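Local structure of acyl-CoA dehydrogenase (Slackia heliotrinireducens, 4RM7) at residues L16-E21 and D51-G56; S33-R36 and L41-E44; S106-P111 and R227-S232; V247-A252 and R360-A365. The protein belongs to the acyl-CoA dehydrogenase family, combining a helical N-terminal domain, a mainly beta middle domain and a helical C-terminal domain. All blocks are in the same frame, centred on the assembly; numbering follows the deposited sequence. Where two conformers were deposited one is given.

Contact 1: residues L16-E21 and D51-G56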
# COMPACT_ATOMS: atom_id res chain seq x y z
N LEU A 16 -27.35 -14.28 -18.20
CA LEU A 16 -27.04 -12.89 -17.94
C LEU A 16 -28.06 -11.97 -18.58
O LEU A 16 -28.48 -10.99 -17.96
CB LEU A 16 -25.66 -12.55 -18.48
CG LEU A 16 -24.57 -12.66 -17.45
CD1 LEU A 16 -23.28 -12.54 -18.17
CD2 LEU A 16 -24.75 -11.54 -16.46
N ASN A 17 -28.44 -12.28 -19.81
CA ASN A 17 -29.41 -11.45 -20.52
C ASN A 17 -30.72 -11.40 -19.74
O ASN A 17 -31.30 -10.32 -19.57
CB ASN A 17 -29.67 -11.97 -21.93
CG ASN A 17 -28.46 -11.89 -22.82
OD1 ASN A 17 -27.52 -11.14 -22.56
ND2 ASN A 17 -28.47 -12.67 -23.90
N HIS A 18 -31.16 -12.56 -19.26
CA HIS A 18 -32.40 -12.66 -18.51
C HIS A 18 -32.31 -11.88 -17.20
O HIS A 18 -33.23 -11.14 -16.85
CB HIS A 18 -32.74 -14.12 -18.23
CG HIS A 18 -32.90 -14.94 -19.46
ND1 HIS A 18 -33.12 -16.31 -19.43
CD2 HIS A 18 -32.87 -14.61 -20.78
CE1 HIS A 18 -33.23 -16.77 -20.66
NE2 HIS A 18 -33.08 -15.76 -21.50
N VAL A 19 -31.20 -12.03 -16.50
CA VAL A 19 -31.01 -11.33 -15.23
C VAL A 19 -30.90 -9.82 -15.44
O VAL A 19 -31.48 -9.05 -14.69
CB VAL A 19 -29.77 -11.86 -14.51
CG1 VAL A 19 -29.46 -11.01 -13.29
CG2 VAL A 19 -30.01 -13.31 -14.10
N ARG A 20 -30.18 -9.41 -16.48
CA ARG A 20 -30.01 -8.00 -16.82
C ARG A 20 -31.32 -7.32 -17.23
O ARG A 20 -31.53 -6.14 -16.96
CB ARG A 20 -28.97 -7.85 -17.94
CG ARG A 20 -28.78 -6.44 -18.47
CD ARG A 20 -27.51 -6.31 -19.33
NE ARG A 20 -27.29 -7.46 -20.21
CZ ARG A 20 -26.25 -8.30 -20.10
NH1 ARG A 20 -25.33 -8.13 -19.15
NH2 ARG A 20 -26.15 -9.31 -20.95
N GLU A 21 -32.20 -8.06 -17.88
CA GLU A 21 -33.49 -7.51 -18.27
C GLU A 21 -34.37 -7.35 -17.01
O GLU A 21 -35.08 -6.36 -16.86
CB GLU A 21 -34.15 -8.40 -19.34
CG GLU A 21 -35.65 -8.35 -19.39
CD GLU A 21 -36.21 -8.98 -20.67
OE1 GLU A 21 -35.52 -8.91 -21.72
OE2 GLU A 21 -37.34 -9.54 -20.61
N ASP A 51 -39.32 -16.13 -10.11
CA ASP A 51 -40.06 -16.49 -11.31
C ASP A 51 -39.19 -16.35 -12.53
O ASP A 51 -39.63 -16.59 -13.64
CB ASP A 51 -41.29 -15.61 -11.47
CG ASP A 51 -42.41 -16.01 -10.56
OD1 ASP A 51 -42.39 -17.15 -10.08
OD2 ASP A 51 -43.30 -15.19 -10.33
N LEU A 52 -37.94 -15.97 -12.32
CA LEU A 52 -37.03 -15.69 -13.42
C LEU A 52 -36.72 -16.92 -14.23
O LEU A 52 -36.70 -18.03 -13.72
CB LEU A 52 -35.72 -15.15 -12.87
CG LEU A 52 -35.53 -13.65 -12.91
CD1 LEU A 52 -34.21 -13.29 -12.27
CD2 LEU A 52 -35.58 -13.16 -14.34
N ASP A 53 -36.49 -16.73 -15.52
CA ASP A 53 -36.06 -17.83 -16.34
C ASP A 53 -34.56 -17.89 -16.23
O ASP A 53 -33.86 -17.06 -16.77
CB ASP A 53 -36.45 -17.61 -17.80
CG ASP A 53 -35.95 -18.72 -18.70
OD1 ASP A 53 -35.89 -18.52 -19.93
OD2 ASP A 53 -35.60 -19.79 -18.20
N PHE A 54 -34.07 -18.91 -15.57
CA PHE A 54 -32.67 -19.02 -15.27
C PHE A 54 -31.97 -19.85 -16.32
O PHE A 54 -30.83 -20.22 -16.15
CB PHE A 54 -32.45 -19.58 -13.87
CG PHE A 54 -32.74 -18.60 -12.78
CD1 PHE A 54 -31.94 -17.51 -12.59
CD2 PHE A 54 -33.82 -18.77 -11.95
CE1 PHE A 54 -32.20 -16.60 -11.59
CE2 PHE A 54 -34.09 -17.87 -10.95
CZ PHE A 54 -33.28 -16.78 -10.78
N ASN A 55 -32.67 -20.13 -17.40
CA ASN A 55 -32.09 -20.83 -18.53
C ASN A 55 -31.58 -22.19 -18.14
O ASN A 55 -30.56 -22.63 -18.63
CB ASN A 55 -30.97 -20.01 -19.14
CG ASN A 55 -30.70 -20.37 -20.57
OD1 ASN A 55 -31.59 -20.77 -21.30
ND2 ASN A 55 -29.46 -20.23 -20.99
N GLY A 56 -32.29 -22.84 -17.24
CA GLY A 56 -32.06 -24.23 -16.93
C GLY A 56 -30.95 -24.45 -15.94
O GLY A 56 -30.67 -25.57 -15.57
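L52 begins the contact, its CD2 methyl lying 4.0 Å from the backbone O of H18 while the side chain also packs on Y22 of the same helix, 10-26. D53 follows and carries the polar part. Its carbonyl O receives a hydrogen bond from H18 ND1 at 2.9 Å, with an N-H...O angle of 149°. H18 was modelled in two conformers, so this bond is certain for one of them only. The oxygen sits at the imidazole edge, close to the ring plane, whereas the N-H reaches it from above the carbonyl plane. With its CG anti to the backbone N (chi1 177°), the D53 carboxylate lies beside the same ring, OD1 3.3 Å from H18 CE1 and the two planes 31° apart. F54 turns its CB from the helix segment but packs on L15 and V59, and L52 CB lies over one face of its ring. N55 closes the sequence with CB 4.2 Å from H18 CE1. Its ND2 is bonded to the carbonyl O of D11, one helical turn before L15, so the loop follows helix 10-26 over several turns. N55 N gives a 3.1 Å bond to D53 OD2 from above the carboxylate plane, and this bond makes D53-N55 an Asx turn at the surface of the N-terminal domain.

Contact 2: residues S33-R36 and L41-E44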
# COMPACT_ATOMS: atom_id res chain seq x y z
N SER A 33 -33.38 3.83 -4.25
CA SER A 33 -33.35 4.82 -3.18
C SER A 33 -34.47 4.61 -2.17
O SER A 33 -34.26 4.68 -0.97
CB SER A 33 -33.42 6.22 -3.76
OG SER A 33 -33.20 7.16 -2.73
N LYS A 34 -35.66 4.33 -2.67
CA LYS A 34 -36.80 4.12 -1.79
C LYS A 34 -36.64 2.82 -1.03
O LYS A 34 -36.97 2.74 0.15
CB LYS A 34 -38.12 4.12 -2.57
CG LYS A 34 -39.32 3.55 -1.79
CD LYS A 34 -40.60 3.63 -2.60
CE LYS A 34 -41.74 2.91 -1.90
NZ LYS A 34 -42.08 3.56 -0.59
N TRP A 35 -36.13 1.79 -1.70
CA TRP A 35 -36.07 0.46 -1.08
C TRP A 35 -34.98 0.43 -0.02
O TRP A 35 -35.11 -0.28 0.98
CB TRP A 35 -35.85 -0.62 -2.15
CG TRP A 35 -37.01 -0.69 -3.10
CD1 TRP A 35 -38.28 -0.26 -2.87
CD2 TRP A 35 -36.99 -1.19 -4.45
NE1 TRP A 35 -39.06 -0.47 -3.97
CE2 TRP A 35 -38.30 -1.03 -4.96
CE3 TRP A 35 -36.01 -1.75 -5.27
CZ2 TRP A 35 -38.65 -1.41 -6.26
CZ3 TRP A 35 -36.36 -2.14 -6.56
CH2 TRP A 35 -37.67 -1.96 -7.03
N ARG A 36 -33.92 1.20 -0.23
CA ARG A 36 -32.89 1.41 0.79
C ARG A 36 -33.55 2.00 2.03
O ARG A 36 -33.25 1.61 3.16
CB ARG A 36 -31.78 2.34 0.28
CG ARG A 36 -30.54 1.62 -0.22
CD ARG A 36 -29.35 2.56 -0.37
NE ARG A 36 -29.02 2.84 -1.77
CZ ARG A 36 -28.01 2.29 -2.44
NH1 ARG A 36 -27.20 1.42 -1.83
NH2 ARG A 36 -27.79 2.61 -3.71
N LEU A 41 -37.31 -5.08 -0.22
CA LEU A 41 -37.85 -5.03 -1.57
C LEU A 41 -39.34 -5.39 -1.58
O LEU A 41 -39.80 -6.20 -0.75
CB LEU A 41 -37.06 -5.95 -2.49
CG LEU A 41 -35.56 -5.74 -2.62
CD1 LEU A 41 -34.97 -6.80 -3.52
CD2 LEU A 41 -35.25 -4.36 -3.15
N PRO A 42 -40.10 -4.81 -2.52
CA PRO A 42 -41.54 -5.09 -2.61
C PRO A 42 -41.81 -6.53 -3.02
O PRO A 42 -40.96 -7.13 -3.68
CB PRO A 42 -42.03 -4.12 -3.71
CG PRO A 42 -40.91 -3.17 -3.96
CD PRO A 42 -39.65 -3.89 -3.57
N ASP A 43 -42.97 -7.04 -2.64
CA ASP A 43 -43.37 -8.41 -2.95
C ASP A 43 -43.22 -8.72 -4.43
O ASP A 43 -42.77 -9.80 -4.81
CB ASP A 43 -44.83 -8.68 -2.54
CG ASP A 43 -45.08 -8.47 -1.05
OD1 ASP A 43 -44.12 -8.49 -0.24
OD2 ASP A 43 -46.26 -8.31 -0.67
N GLU A 44 -43.60 -7.77 -5.27
CA GLU A 44 -43.59 -7.96 -6.71
C GLU A 44 -42.17 -8.21 -7.24
O GLU A 44 -41.96 -9.06 -8.10
CB GLU A 44 -44.19 -6.74 -7.41
CG GLU A 44 -44.21 -6.88 -8.91
CD GLU A 44 -44.30 -5.55 -9.63
OE1 GLU A 44 -44.37 -4.51 -8.93
OE2 GLU A 44 -44.30 -5.54 -10.88
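W35 is the centre of this contact, its indole set against the consecutive residues L41 and P42, which between them bury about as much surface as W35 does. The tryptophan lies near the end of helix 29-38 and has CG anti to its carbonyl carbon (chi1 -64°), which sends the ring system out toward the turn that leads into the next helix. P42 covers the pyrrole end. Its CD lies 3.6 Å from the centroid of the five-membered ring and 20° off the ring normal, a CH-pi contact over the face, and its CG is 3.3 Å from W35 NE1. L41 meets a different part of the indole: the CD2 methyl reaches the six-membered ring at CE3, 3.4 Å away, the leucine and proline side chains each crossing the tryptophan at about a right angle. The CB of L41 does not itself point at the helix; the contact is made by the CD2 methyl. Backbones come close as well, the CA atoms of W35 and L41 being 5.8 Å apart.

P42 occupies the N-cap position of helix 43-50, so the residue that covers the indole also stands immediately before the first turn of that helix. V45 in that turn touches W35 too, and L41 continues onto V46, P89 and M209. R121 bonds L41 O and forms a salt bridge with D43. Between the two segments there is no hydrogen bond: the cohesion is apolar packing, helped by the slightly polarised C-H groups of proline facing an electron-rich ring.

Contact 3: residues S106-P111 and R227-S232; sequences SAQTSP and RLKGSS
Q108 reaches across to the loop 227-232 with its carboxamide turned so that both ends meet the backbone on either side of L228. NE2 donates to R227 O at 3.0 Å with an N-H...O angle of 156°, and OE1 accepts from K229 N at 3.2 Å and 160°. The R227 oxygen lies almost exactly in the amide plane of Q108, although the N-H meets the R227 carbonyl from above that carbonyl's plane, 37° out of it. At the other end the K229 N-H is moderately tilted from the plane of the Q108 carbonyl. The glutamine chain is extended beyond CG, which carries the amide far enough from helix 106-119 to bridge a CA spacing of 7.7 Å between Q108 and L228. L228 crosses this chain obliquely. Its CA is 3.6 Å from Q108 OE1 and its CD2 methyl 3.8 Å from the same oxygen; the leucine side chain also packs on L100, F103 and A104.

R227 points its CB away from the helix, and its guanidinium forms salt bridges with D175 and E224. The backbone of L228 is also hydrogen-bonded to F187 of strand 184-191, so the loop is held from the sheet as well as from the helix. Paired N-H and C=O groups let one neutral side chain hold two polar backbone atoms, two residues apart, without any net charge crossing the contact.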
# COMPACT_ATOMS: atom_id res chain seq x y z
N SER A 106 -36.81 -33.74 3.95
CA SER A 106 -37.59 -33.19 2.85
C SER A 106 -38.94 -32.69 3.36
O SER A 106 -39.39 -31.61 2.98
CB SER A 106 -37.78 -34.25 1.77
OG SER A 106 -36.53 -34.84 1.46
N ALA A 107 -39.57 -33.47 4.23
CA ALA A 107 -40.84 -33.07 4.81
C ALA A 107 -40.70 -31.76 5.60
O ALA A 107 -41.59 -30.92 5.55
CB ALA A 107 -41.40 -34.17 5.70
N GLN A 108 -39.59 -31.60 6.31
CA GLN A 108 -39.36 -30.37 7.07
C GLN A 108 -39.12 -29.15 6.18
O GLN A 108 -39.51 -28.03 6.54
CB GLN A 108 -38.17 -30.54 8.01
CG GLN A 108 -38.48 -31.29 9.29
CD GLN A 108 -37.27 -31.38 10.22
OE1 GLN A 108 -36.13 -31.54 9.76
NE2 GLN A 108 -37.51 -31.27 11.52
N THR A 109 -38.47 -29.34 5.04
CA THR A 109 -38.10 -28.22 4.19
C THR A 109 -39.16 -27.89 3.14
O THR A 109 -39.25 -26.76 2.66
CB THR A 109 -36.77 -28.47 3.47
OG1 THR A 109 -36.96 -29.47 2.47
CG2 THR A 109 -35.71 -28.93 4.44
N SER A 110 -39.97 -28.88 2.78
CA SER A 110 -41.00 -28.70 1.76
C SER A 110 -41.86 -27.45 1.97
O SER A 110 -42.02 -26.67 1.03
CB SER A 110 -41.88 -29.94 1.68
OG SER A 110 -42.98 -29.71 0.81
N PRO A 111 -42.41 -27.24 3.19
CA PRO A 111 -43.22 -26.02 3.34
C PRO A 111 -42.45 -24.74 3.04
O PRO A 111 -42.98 -23.84 2.39
CB PRO A 111 -43.64 -26.06 4.82
CG PRO A 111 -42.79 -27.10 5.47
CD PRO A 111 -42.48 -28.08 4.39
N ARG A 227 -36.51 -29.71 16.27
CA ARG A 227 -35.13 -30.04 15.93
C ARG A 227 -35.03 -30.55 14.50
O ARG A 227 -35.85 -31.37 14.06
CB ARG A 227 -34.56 -31.09 16.89
CG ARG A 227 -33.05 -31.24 16.80
CD ARG A 227 -32.62 -32.68 17.04
NE ARG A 227 -33.11 -33.21 18.30
CZ ARG A 227 -32.48 -33.06 19.47
NH1 ARG A 227 -33.00 -33.58 20.57
NH2 ARG A 227 -31.34 -32.39 19.51
N LEU A 228 -34.03 -30.07 13.76
CA LEU A 228 -33.85 -30.49 12.39
C LEU A 228 -33.26 -31.90 12.37
O LEU A 228 -32.24 -32.16 13.00
CB LEU A 228 -32.94 -29.53 11.63
CG LEU A 228 -33.45 -28.12 11.26
CD1 LEU A 228 -32.61 -27.54 10.11
CD2 LEU A 228 -34.93 -28.13 10.91
N LYS A 229 -33.94 -32.80 11.66
CA LYS A 229 -33.50 -34.18 11.51
C LYS A 229 -33.09 -34.41 10.06
O LYS A 229 -33.93 -34.77 9.24
CB LYS A 229 -34.62 -35.14 11.90
CG LYS A 229 -35.49 -34.65 13.06
CD LYS A 229 -36.31 -35.77 13.68
CE LYS A 229 -35.42 -36.73 14.47
NZ LYS A 229 -36.06 -38.07 14.72
N GLY A 230 -31.82 -34.18 9.75
CA GLY A 230 -31.38 -34.20 8.36
C GLY A 230 -30.25 -35.15 8.04
O GLY A 230 -29.71 -35.82 8.92
N SER A 231 -29.90 -35.20 6.75
CA SER A 231 -28.79 -36.02 6.27
C SER A 231 -27.46 -35.48 6.81
O SER A 231 -26.63 -36.25 7.30
CB SER A 231 -28.77 -36.06 4.74
OG SER A 231 -28.70 -34.75 4.20
N SER A 232 -27.28 -34.17 6.72
CA SER A 232 -26.05 -33.52 7.15
C SER A 232 -25.98 -33.33 8.67
O SER A 232 -27.00 -33.10 9.34
CB SER A 232 -25.91 -32.16 6.46
OG SER A 232 -26.19 -32.27 5.08

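Contact 4: residues V247-A252 and R360-A365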
# COMPACT_ATOMS: atom_id res chain seq x y z
N VAL A 247 -18.44 -17.08 -1.24
CA VAL A 247 -18.45 -16.87 -2.68
C VAL A 247 -19.53 -15.85 -3.06
O VAL A 247 -19.27 -14.90 -3.80
CB VAL A 247 -18.65 -18.18 -3.45
CG1 VAL A 247 -18.53 -17.92 -4.94
CG2 VAL A 247 -17.59 -19.22 -3.01
N PHE A 248 -20.72 -16.04 -2.51
CA PHE A 248 -21.83 -15.11 -2.70
C PHE A 248 -21.46 -13.69 -2.32
O PHE A 248 -21.73 -12.76 -3.07
CB PHE A 248 -23.03 -15.55 -1.87
CG PHE A 248 -23.67 -16.80 -2.37
CD1 PHE A 248 -23.33 -17.30 -3.63
CD2 PHE A 248 -24.59 -17.49 -1.59
CE1 PHE A 248 -23.92 -18.46 -4.09
CE2 PHE A 248 -25.19 -18.66 -2.05
CZ PHE A 248 -24.85 -19.15 -3.30
N THR A 249 -20.84 -13.53 -1.16
CA THR A 249 -20.49 -12.21 -0.67
C THR A 249 -19.45 -11.55 -1.56
O THR A 249 -19.52 -10.35 -1.84
CB THR A 249 -19.98 -12.30 0.77
OG1 THR A 249 -21.08 -12.57 1.62
CG2 THR A 249 -19.36 -11.00 1.19
N CYS A 250 -18.51 -12.34 -2.05
CA CYS A 250 -17.50 -11.79 -2.93
C CYS A 250 -18.08 -11.42 -4.30
O CYS A 250 -17.72 -10.38 -4.87
CB CYS A 250 -16.32 -12.76 -3.05
SG CYS A 250 -15.39 -12.85 -1.46
N ALA A 251 -18.99 -12.24 -4.81
CA ALA A 251 -19.69 -11.89 -6.04
C ALA A 251 -20.48 -10.58 -5.89
O ALA A 251 -20.52 -9.75 -6.81
CB ALA A 251 -20.62 -13.03 -6.46
N ALA A 252 -21.09 -10.37 -4.72
CA ALA A 252 -21.78 -9.11 -4.46
C ALA A 252 -20.80 -7.96 -4.41
O ALA A 252 -21.08 -6.88 -4.94
CB ALA A 252 -22.59 -9.18 -3.14
N ARG A 360 -17.10 -1.98 2.48
CA ARG A 360 -16.38 -2.02 3.75
C ARG A 360 -16.97 -3.08 4.66
O ARG A 360 -16.25 -3.72 5.40
CB ARG A 360 -16.43 -0.66 4.46
CG ARG A 360 -15.63 -0.61 5.76
CD ARG A 360 -14.14 -0.65 5.46
NE ARG A 360 -13.29 -0.84 6.65
CZ ARG A 360 -13.22 -1.96 7.36
NH1 ARG A 360 -13.98 -3.01 7.05
NH2 ARG A 360 -12.41 -2.04 8.41
N GLY A 361 -18.29 -3.25 4.59
CA GLY A 361 -19.00 -4.24 5.38
C GLY A 361 -18.68 -5.68 4.98
O GLY A 361 -18.63 -6.58 5.81
N TYR A 362 -18.44 -5.90 3.70
CA TYR A 362 -18.02 -7.20 3.24
C TYR A 362 -16.71 -7.68 3.89
O TYR A 362 -16.43 -8.87 3.94
CB TYR A 362 -17.90 -7.17 1.72
CG TYR A 362 -19.24 -7.02 1.03
CD1 TYR A 362 -20.40 -7.57 1.57
CD2 TYR A 362 -19.36 -6.32 -0.16
CE1 TYR A 362 -21.62 -7.45 0.94
CE2 TYR A 362 -20.57 -6.19 -0.81
CZ TYR A 362 -21.70 -6.76 -0.26
OH TYR A 362 -22.90 -6.63 -0.90
N GLN A 363 -15.90 -6.77 4.41
CA GLN A 363 -14.68 -7.17 5.10
C GLN A 363 -14.95 -7.84 6.44
O GLN A 363 -14.04 -8.43 7.00
CB GLN A 363 -13.76 -5.98 5.28
CG GLN A 363 -13.17 -5.46 3.98
CD GLN A 363 -12.14 -4.36 4.22
OE1 GLN A 363 -12.29 -3.24 3.74
NE2 GLN A 363 -11.09 -4.69 4.96
N PHE A 364 -16.19 -7.73 6.95
CA PHE A 364 -16.63 -8.43 8.18
C PHE A 364 -17.51 -9.64 7.93
O PHE A 364 -17.56 -10.56 8.74
CB PHE A 364 -17.42 -7.51 9.11
CG PHE A 364 -16.66 -6.33 9.56
CD1 PHE A 364 -15.67 -6.46 10.51
CD2 PHE A 364 -16.93 -5.08 9.04
CE1 PHE A 364 -14.97 -5.36 10.93
CE2 PHE A 364 -16.23 -3.99 9.46
CZ PHE A 364 -15.25 -4.12 10.40
N ALA A 365 -18.23 -9.62 6.82
CA ALA A 365 -19.22 -10.65 6.55
C ALA A 365 -18.53 -11.96 6.20
O ALA A 365 -17.55 -11.96 5.46
CB ALA A 365 -20.14 -10.23 5.40
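T249 and A252, one turn apart on helix 234-270, receive the ring of Y362. The T249 CG2 methyl, anti to the backbone N, touches Y362 CD1 at 3.6 Å, and the backbone O of T249 lies 4.2 Å above the centre of one ring face. Further along the ring, A252 CB is 3.4 Å from Y362 OH and 3.9 Å from CZ, approaching obliquely. A365 adds its CB, 4.4 Å from T249 CG2, at the margin of the patch.

The polar ends are settled one shell out. Y362 OH is hydrogen-bonded to E256, one turn beyond A252, so the phenol is fixed at its far end by the helix it packs against. T249 OG1 is bonded to D366, just after A365, and to G245 O. K323 of helix 316-341 bonds the carbonyl oxygens of both Y362 and A365, holding the chain as it leaves helix 351-362. R360, two residues before Y362, is bonded to Q339 and S335 of the second subunit. Helix 234-270 thus meets the end of helix 351-362 with two further helices alongside: 316-341, whose P327 packs on Y362, and 90-103, whose Q91 touches A252.

How the contacts relate
Contacts 1 and 2 come first along the chain and lie in the same helical N-terminal domain, with contact 2 nested inside the loop that contact 1 closes; their centres are 20 Å apart. Contact 3 follows and joins N-terminal helix 106-119 to the loop leading from middle-domain strand 212-221 to helix 234-270. Contact 4 starts on that helix and is internal to the C-terminal domain, its centre about 7 Å from the centre of the chain. No two contacts touch; the closest pair, 1 and 2, leaves about 7 Å between nearest atoms, and contact 3 is 28 to 31 Å from the other centres. Contacts 1 and 3 lie at the surface; 2 and 4 are buried.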